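Local coordinates for nitrite reductase (Hyphomicrobium denitrificans, PDB 2DV6), which probably reduces nitrite to nitric oxide with electrons from cytochrome c, using copper ions held in cupredoxin-type domains, as a step of denitrification, at residues A[168-173]-A[209-214]; A[136-141]-A[174-179]. All blocks are in the same frame, centred on the assembly; numbering follows the deposited sequence.

Interaction 1 (A[168-173]-A[209-214]); sequences LETVEV and LKNHKD
Leu168, Glu169 and Thr170 pair with Leu209, Lys210 and Asn211 as parallel neighbours in a beta sheet; the two strand axes approach to 4.7 Å with their directions 22° apart. Lys210 N donates to Leu168 O at 2.8 Å, Thr170 N to Lys210 O, and His212 N to Thr170 O, so the pairing outlasts the second strand by one residue.

The tight part is the buried face carrying Thr170, Leu209 and Asn211. With chi1 at 56°, the threonine hydroxyl sits between its own backbone N and carbonyl carbon, which brings OG1 to 2.8 Å from Asn211 OD1 in a weak hydrogen bond. The same torsion turns CG2 the other way, to 4.1 Å from Leu209 CD2, the two side chains crossing at about a right angle. Asn211 is held at both ends of its amide: ND2 donates to Thr238 O and Met217 O, and OD1 also meets Ser215 OG.

The face of Glu169 and Lys210 is looser and more polar. Glu169 extends alongside His212, its carboxylate plane 29° from the ring plane, and OE1 lies at the ring edge, 3.4 Å from ND1 in a weak bond.

Beyond the end of strand 204-211 the segments separate. There, on Thr170's side, one water lies 2.9 Å from Glu172 OE2 and 2.8 Å from Asp214 O. Glu172 OE1 also accepts from His219 NE2 and Met217 N, OE2 from Leu216 N.

His219 is a copper ligand, so Glu172 is a second-shell residue that probably helps to fix the rotation of its ring, while Thr170 touches both His219 and the ligand Met273. Parallel pairing of this kind, beside a His-Cys-His-Met copper centre, is characteristic of the cupredoxin fold and its type 1 site.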
loop_
_atom_site.group_PDB
_atom_site.type_symbol
_atom_site.label_atom_id
_atom_site.label_comp_id
_atom_site.label_asym_id
_atom_site.label_seq_id
_atom_site.Cartn_x
_atom_site.Cartn_y
_atom_site.Cartn_z
ATOM N N LEU A 168 -10.314 -48.701 -14.858
ATOM C CA LEU A 168 -10.364 -47.345 -14.302
ATOM C C LEU A 168 -10.566 -46.397 -15.439
ATOM O O LEU A 168 -10.015 -46.590 -16.545
ATOM C CB LEU A 168 -9.066 -46.999 -13.590
ATOM C CG LEU A 168 -8.712 -47.781 -12.320
ATOM C CD1 LEU A 168 -7.355 -47.321 -11.831
ATOM C CD2 LEU A 168 -9.790 -47.552 -11.283
ATOM N N GLU A 169 -11.384 -45.385 -15.196
ATOM C CA GLU A 169 -11.561 -44.308 -16.145
ATOM C C GLU A 169 -11.146 -43.017 -15.432
ATOM O O GLU A 169 -11.482 -42.852 -14.242
ATOM C CB GLU A 169 -13.027 -44.224 -16.508
ATOM C CG GLU A 169 -13.283 -43.312 -17.635
ATOM C CD GLU A 169 -14.784 -43.049 -17.841
ATOM O OE1 GLU A 169 -15.098 -42.397 -18.847
ATOM O OE2 GLU A 169 -15.627 -43.487 -17.013
ATOM N N THR A 170 -10.437 -42.123 -16.124
ATOM C CA THR A 170 -10.057 -40.823 -15.547
ATOM C C THR A 170 -10.957 -39.746 -16.128
ATOM O O THR A 170 -11.042 -39.579 -17.346
ATOM C CB THR A 170 -8.564 -40.495 -15.729
ATOM O OG1 THR A 170 -8.219 -40.540 -17.128
ATOM C CG2 THR A 170 -7.730 -41.539 -14.990
ATOM N N VAL A 171 -11.715 -39.090 -15.247
ATOM C CA VAL A 171 -12.661 -38.065 -15.672
ATOM C C VAL A 171 -12.493 -36.759 -14.892
ATOM O O VAL A 171 -12.422 -36.776 -13.671
ATOM C CB VAL A 171 -14.189 -38.588 -15.756
ATOM C CG1 VAL A 171 -14.360 -39.954 -15.251
ATOM C CG2 VAL A 171 -15.166 -37.687 -15.076
ATOM N N GLU A 172 -12.449 -35.651 -15.639
ATOM C CA GLU A 172 -12.473 -34.292 -15.116
ATOM C C GLU A 172 -13.919 -33.779 -15.113
ATOM O O GLU A 172 -14.591 -33.777 -16.135
ATOM C CB GLU A 172 -11.540 -33.382 -15.937
ATOM C CG GLU A 172 -10.116 -34.011 -16.119
ATOM C CD GLU A 172 -9.276 -33.333 -17.196
ATOM O OE1 GLU A 172 -8.160 -33.801 -17.446
ATOM O OE2 GLU A 172 -9.706 -32.317 -17.785
ATOM N N VAL A 173 -14.405 -33.362 -13.945
ATOM C CA VAL A 173 -15.808 -33.077 -13.791
ATOM C C VAL A 173 -16.006 -31.909 -12.817
ATOM O O VAL A 173 -15.322 -31.817 -11.792
ATOM C CB VAL A 173 -16.561 -34.356 -13.285
ATOM C CG1 VAL A 173 -15.973 -34.885 -11.991
ATOM C CG2 VAL A 173 -18.043 -34.100 -13.134
ATOM N N LEU A 209 -6.807 -48.762 -18.169
ATOM C CA LEU A 209 -7.019 -47.359 -17.845
ATOM C C LEU A 209 -7.472 -46.586 -19.061
ATOM O O LEU A 209 -6.699 -46.447 -20.028
ATOM C CB LEU A 209 -5.742 -46.716 -17.262
ATOM C CG LEU A 209 -5.943 -45.310 -16.596
ATOM C CD1 LEU A 209 -4.696 -44.904 -15.851
ATOM C CD2 LEU A 209 -6.205 -44.247 -17.608
ATOM N N LYS A 210 -8.697 -46.063 -19.009
ATOM C CA LYS A 210 -9.220 -45.195 -20.074
ATOM C C LYS A 210 -9.248 -43.719 -19.649
ATOM O O LYS A 210 -9.699 -43.392 -18.546
ATOM C CB LYS A 210 -10.626 -45.630 -20.487
ATOM C CG LYS A 210 -10.695 -47.042 -21.125
ATOM C CD LYS A 210 -12.053 -47.268 -21.836
ATOM C CE LYS A 210 -12.147 -48.638 -22.512
ATOM N NZ LYS A 210 -12.216 -49.752 -21.495
ATOM N N ASN A 211 -8.740 -42.830 -20.492
ATOM C CA ASN A 211 -8.798 -41.414 -20.190
ATOM C C ASN A 211 -9.932 -40.847 -21.024
ATOM O O ASN A 211 -9.897 -40.907 -22.238
ATOM C CB ASN A 211 -7.450 -40.734 -20.443
ATOM C CG ASN A 211 -7.407 -39.298 -19.965
ATOM O OD1 ASN A 211 -8.355 -38.790 -19.326
ATOM N ND2 ASN A 211 -6.308 -38.617 -20.260
ATOM N N HIS A 212 -10.977 -40.351 -20.365
ATOM C CA HIS A 212 -12.153 -39.847 -21.090
ATOM C C HIS A 212 -11.745 -38.859 -22.165
ATOM O O HIS A 212 -10.799 -38.096 -21.985
ATOM C CB HIS A 212 -13.139 -39.192 -20.141
ATOM C CG HIS A 212 -14.434 -38.811 -20.796
ATOM N ND1 HIS A 212 -15.596 -39.545 -20.631
ATOM C CD2 HIS A 212 -14.753 -37.777 -21.610
ATOM C CE1 HIS A 212 -16.569 -38.979 -21.324
ATOM N NE2 HIS A 212 -16.085 -37.912 -21.932
ATOM N N LYS A 213 -12.461 -38.854 -23.287
ATOM C CA LYS A 213 -12.084 -37.991 -24.411
ATOM C C LYS A 213 -12.198 -36.478 -24.205
ATOM O O LYS A 213 -11.522 -35.711 -24.910
ATOM C CB LYS A 213 -12.835 -38.400 -25.674
ATOM C CG LYS A 213 -14.306 -38.148 -25.630
ATOM C CD LYS A 213 -14.788 -38.371 -27.055
ATOM C CE LYS A 213 -16.257 -38.471 -27.164
ATOM N NZ LYS A 213 -16.500 -38.552 -28.649
ATOM N N ASP A 214 -13.034 -36.059 -23.247
ATOM C CA ASP A 214 -13.165 -34.636 -22.879
ATOM C C ASP A 214 -12.132 -34.157 -21.841
ATOM O O ASP A 214 -12.142 -33.008 -21.452
ATOM C CB ASP A 214 -14.612 -34.335 -22.432
ATOM C CG ASP A 214 -15.637 -34.659 -23.536
ATOM O OD1 ASP A 214 -15.264 -34.592 -24.717
ATOM O OD2 ASP A 214 -16.802 -34.963 -23.250
HETATM O O HOH W 1 -12.129 -31.500 -19.066
HETATM O O HOH W 2 -14.106 -33.205 -18.799
#

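Interaction 2 (A[136-141]-A[174-179]); sequences AEMKSS and KGQLDD
A surface loop following strand 125-131 lies against the end of strand 163-178, where Leu177 and Asp178 form a classic beta bulge opposite Thr181; the contact belongs to this strand end and its turn, away from the copper sites. The touching parts run 147° apart, roughly antiparallel, and Met138 is nearest Asp179, CA to CA 4.6 Å.

Lys139 N donates to Asp179 OD2 at 3.0 Å, nearly straight, meeting the oxygen almost along its C-O axis. Asp179 CG stands anti to the backbone N (chi1 -175°), which carries the carboxylate across to the loop. Water reinforces this grip, giving one bond to the same OD2 and another to Glu137 O.

Gln176 bridges with both ends of its amide. Its extended chain brings NE2 to 2.7 Å from Ser140 OG, which lies only 14° out of the amide plane, and OE1 reaches Met138 O through a second water. At the far end, fully stretched Lys174 places NZ 3.1 Å from Ser141 OG. The bent Met138 chain packs its CE methyl 3.9 Å from Asp179 CB; the still closer approaches of CE to the Asp178 carboxylate and Asp179 N are doubtful.

Backbone bonds from Lys174 and Gln176 to Ala143 continue the attachment. Thr182 of strand 181-188 touches Ser140, Ser141 and Lys174, while Leu177 packs on Tyr325 and Leu327 of strand 325-328.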
loop_
_atom_site.group_PDB
_atom_site.type_symbol
_atom_site.label_atom_id
_atom_site.label_comp_id
_atom_site.label_asym_id
_atom_site.label_seq_id
_atom_site.Cartn_x
_atom_site.Cartn_y
_atom_site.Cartn_z
ATOM N N ALA A 136 -32.142 -27.318 4.948
ATOM C CA ALA A 136 -32.238 -27.916 3.623
ATOM C C ALA A 136 -30.956 -28.702 3.249
ATOM O O ALA A 136 -29.882 -28.435 3.800
ATOM C CB ALA A 136 -32.523 -26.863 2.603
ATOM N N GLU A 137 -31.076 -29.682 2.349
ATOM C CA GLU A 137 -29.905 -30.467 1.924
ATOM C C GLU A 137 -28.944 -29.530 1.179
ATOM O O GLU A 137 -29.373 -28.483 0.617
ATOM C CB GLU A 137 -30.293 -31.666 1.033
ATOM C CG GLU A 137 -31.198 -32.736 1.665
ATOM C CD GLU A 137 -30.658 -33.407 2.969
ATOM O OE1 GLU A 137 -31.511 -33.696 3.863
ATOM O OE2 GLU A 137 -29.418 -33.657 3.116
ATOM N N MET A 138 -27.651 -29.856 1.219
ATOM C CA MET A 138 -26.638 -29.088 0.456
ATOM C C MET A 138 -26.984 -29.201 -1.012
ATOM O O MET A 138 -27.460 -30.255 -1.441
ATOM C CB MET A 138 -25.250 -29.671 0.660
ATOM C CG MET A 138 -24.856 -29.855 2.116
ATOM S SD MET A 138 -23.220 -30.582 2.233
ATOM C CE MET A 138 -22.352 -29.092 1.940
ATOM N N LYS A 139 -26.760 -28.136 -1.784
ATOM C CA LYS A 139 -27.009 -28.194 -3.229
ATOM C C LYS A 139 -26.059 -27.265 -3.926
ATOM O O LYS A 139 -25.513 -26.352 -3.309
ATOM C CB LYS A 139 -28.445 -27.775 -3.581
ATOM C CG LYS A 139 -28.754 -26.318 -3.168
ATOM C CD LYS A 139 -30.081 -25.815 -3.791
ATOM C CE LYS A 139 -30.396 -24.373 -3.376
ATOM N NZ LYS A 139 -29.164 -23.519 -3.104
ATOM N N SER A 140 -25.887 -27.480 -5.218
ATOM C CA SER A 140 -24.976 -26.689 -6.023
ATOM C C SER A 140 -25.214 -27.073 -7.470
ATOM O O SER A 140 -25.949 -27.992 -7.749
ATOM C CB SER A 140 -23.518 -27.007 -5.638
ATOM O OG SER A 140 -23.156 -28.280 -6.132
ATOM N N SER A 141 -24.558 -26.388 -8.388
ATOM C CA SER A 141 -24.590 -26.814 -9.760
ATOM C C SER A 141 -23.575 -27.881 -10.105
ATOM O O SER A 141 -23.392 -28.161 -11.284
ATOM C CB SER A 141 -24.361 -25.617 -10.681
ATOM O OG SER A 141 -23.116 -25.046 -10.361
ATOM N N LYS A 174 -16.935 -31.021 -13.137
ATOM C CA LYS A 174 -17.355 -29.999 -12.180
ATOM C C LYS A 174 -18.119 -30.664 -11.047
ATOM O O LYS A 174 -19.212 -31.188 -11.268
ATOM C CB LYS A 174 -18.228 -28.946 -12.865
ATOM C CG LYS A 174 -18.766 -27.865 -11.904
ATOM C CD LYS A 174 -19.845 -27.098 -12.641
ATOM C CE LYS A 174 -20.314 -25.912 -11.855
ATOM N NZ LYS A 174 -21.150 -25.069 -12.762
ATOM N N GLY A 175 -17.543 -30.639 -9.847
ATOM C CA GLY A 175 -18.116 -31.314 -8.703
ATOM C C GLY A 175 -18.574 -30.374 -7.600
ATOM O O GLY A 175 -18.095 -29.215 -7.494
ATOM N N GLN A 176 -19.476 -30.878 -6.749
ATOM C CA GLN A 176 -19.880 -30.154 -5.556
ATOM C C GLN A 176 -18.787 -30.243 -4.478
ATOM O O GLN A 176 -18.428 -31.359 -4.020
ATOM C CB GLN A 176 -21.180 -30.708 -4.970
ATOM C CG GLN A 176 -21.630 -29.949 -3.703
ATOM C CD GLN A 176 -23.052 -30.297 -3.309
ATOM O OE1 GLN A 176 -23.289 -30.843 -2.220
ATOM N NE2 GLN A 176 -24.004 -30.015 -4.205
ATOM N N LEU A 177 -18.324 -29.075 -4.039
ATOM C CA LEU A 177 -17.294 -28.997 -3.010
ATOM C C LEU A 177 -17.938 -28.667 -1.632
ATOM O O LEU A 177 -17.455 -29.077 -0.580
ATOM C CB LEU A 177 -16.263 -27.914 -3.399
ATOM C CG LEU A 177 -15.215 -27.466 -2.333
ATOM C CD1 LEU A 177 -14.452 -28.689 -1.788
ATOM C CD2 LEU A 177 -14.235 -26.487 -2.959
ATOM N N ASP A 178 -19.025 -27.908 -1.651
ATOM C CA ASP A 178 -19.733 -27.520 -0.427
ATOM C C ASP A 178 -21.064 -26.995 -0.924
ATOM O O ASP A 178 -21.276 -26.865 -2.134
ATOM C CB ASP A 178 -18.953 -26.417 0.287
ATOM C CG ASP A 178 -19.362 -26.217 1.753
ATOM O OD1 ASP A 178 -18.617 -25.460 2.437
ATOM O OD2 ASP A 178 -20.386 -26.795 2.233
ATOM N N ASP A 179 -21.963 -26.673 -0.014
ATOM C CA ASP A 179 -23.229 -26.054 -0.393
ATOM C C ASP A 179 -22.937 -24.815 -1.246
ATOM O O ASP A 179 -22.137 -23.946 -0.854
ATOM C CB ASP A 179 -23.974 -25.657 0.887
ATOM C CG ASP A 179 -25.365 -25.099 0.618
ATOM O OD1 ASP A 179 -25.689 -24.028 1.204
ATOM O OD2 ASP A 179 -26.128 -25.722 -0.156
HETATM O O HOH W 3 -28.686 -25.923 0.605
HETATM O O HOH W 4 -25.722 -32.426 -1.710
#

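Strand 163-178 serves both contacts: interaction 1 uses residues 168-173 and interaction 2 its end, 174-178, together with Asp179, with centres 22 Å apart. Interaction 1 is partly buried and joins two strands of one sheet through regular backbone bonds, with a threonine-asparagine pair inside and charged groups outside. Interaction 2 lies at the surface, where an irregular loop is held mainly by side chains reaching a partner's backbone or hydroxyl, and by two waters. Buried areas are similar, 389 and 428 Å², so the difference lies in chemistry more than extent. Copper ligands adjoin interaction 1 alone; interaction 2 fastens the loop that follows strand 125-131 to the same sheet.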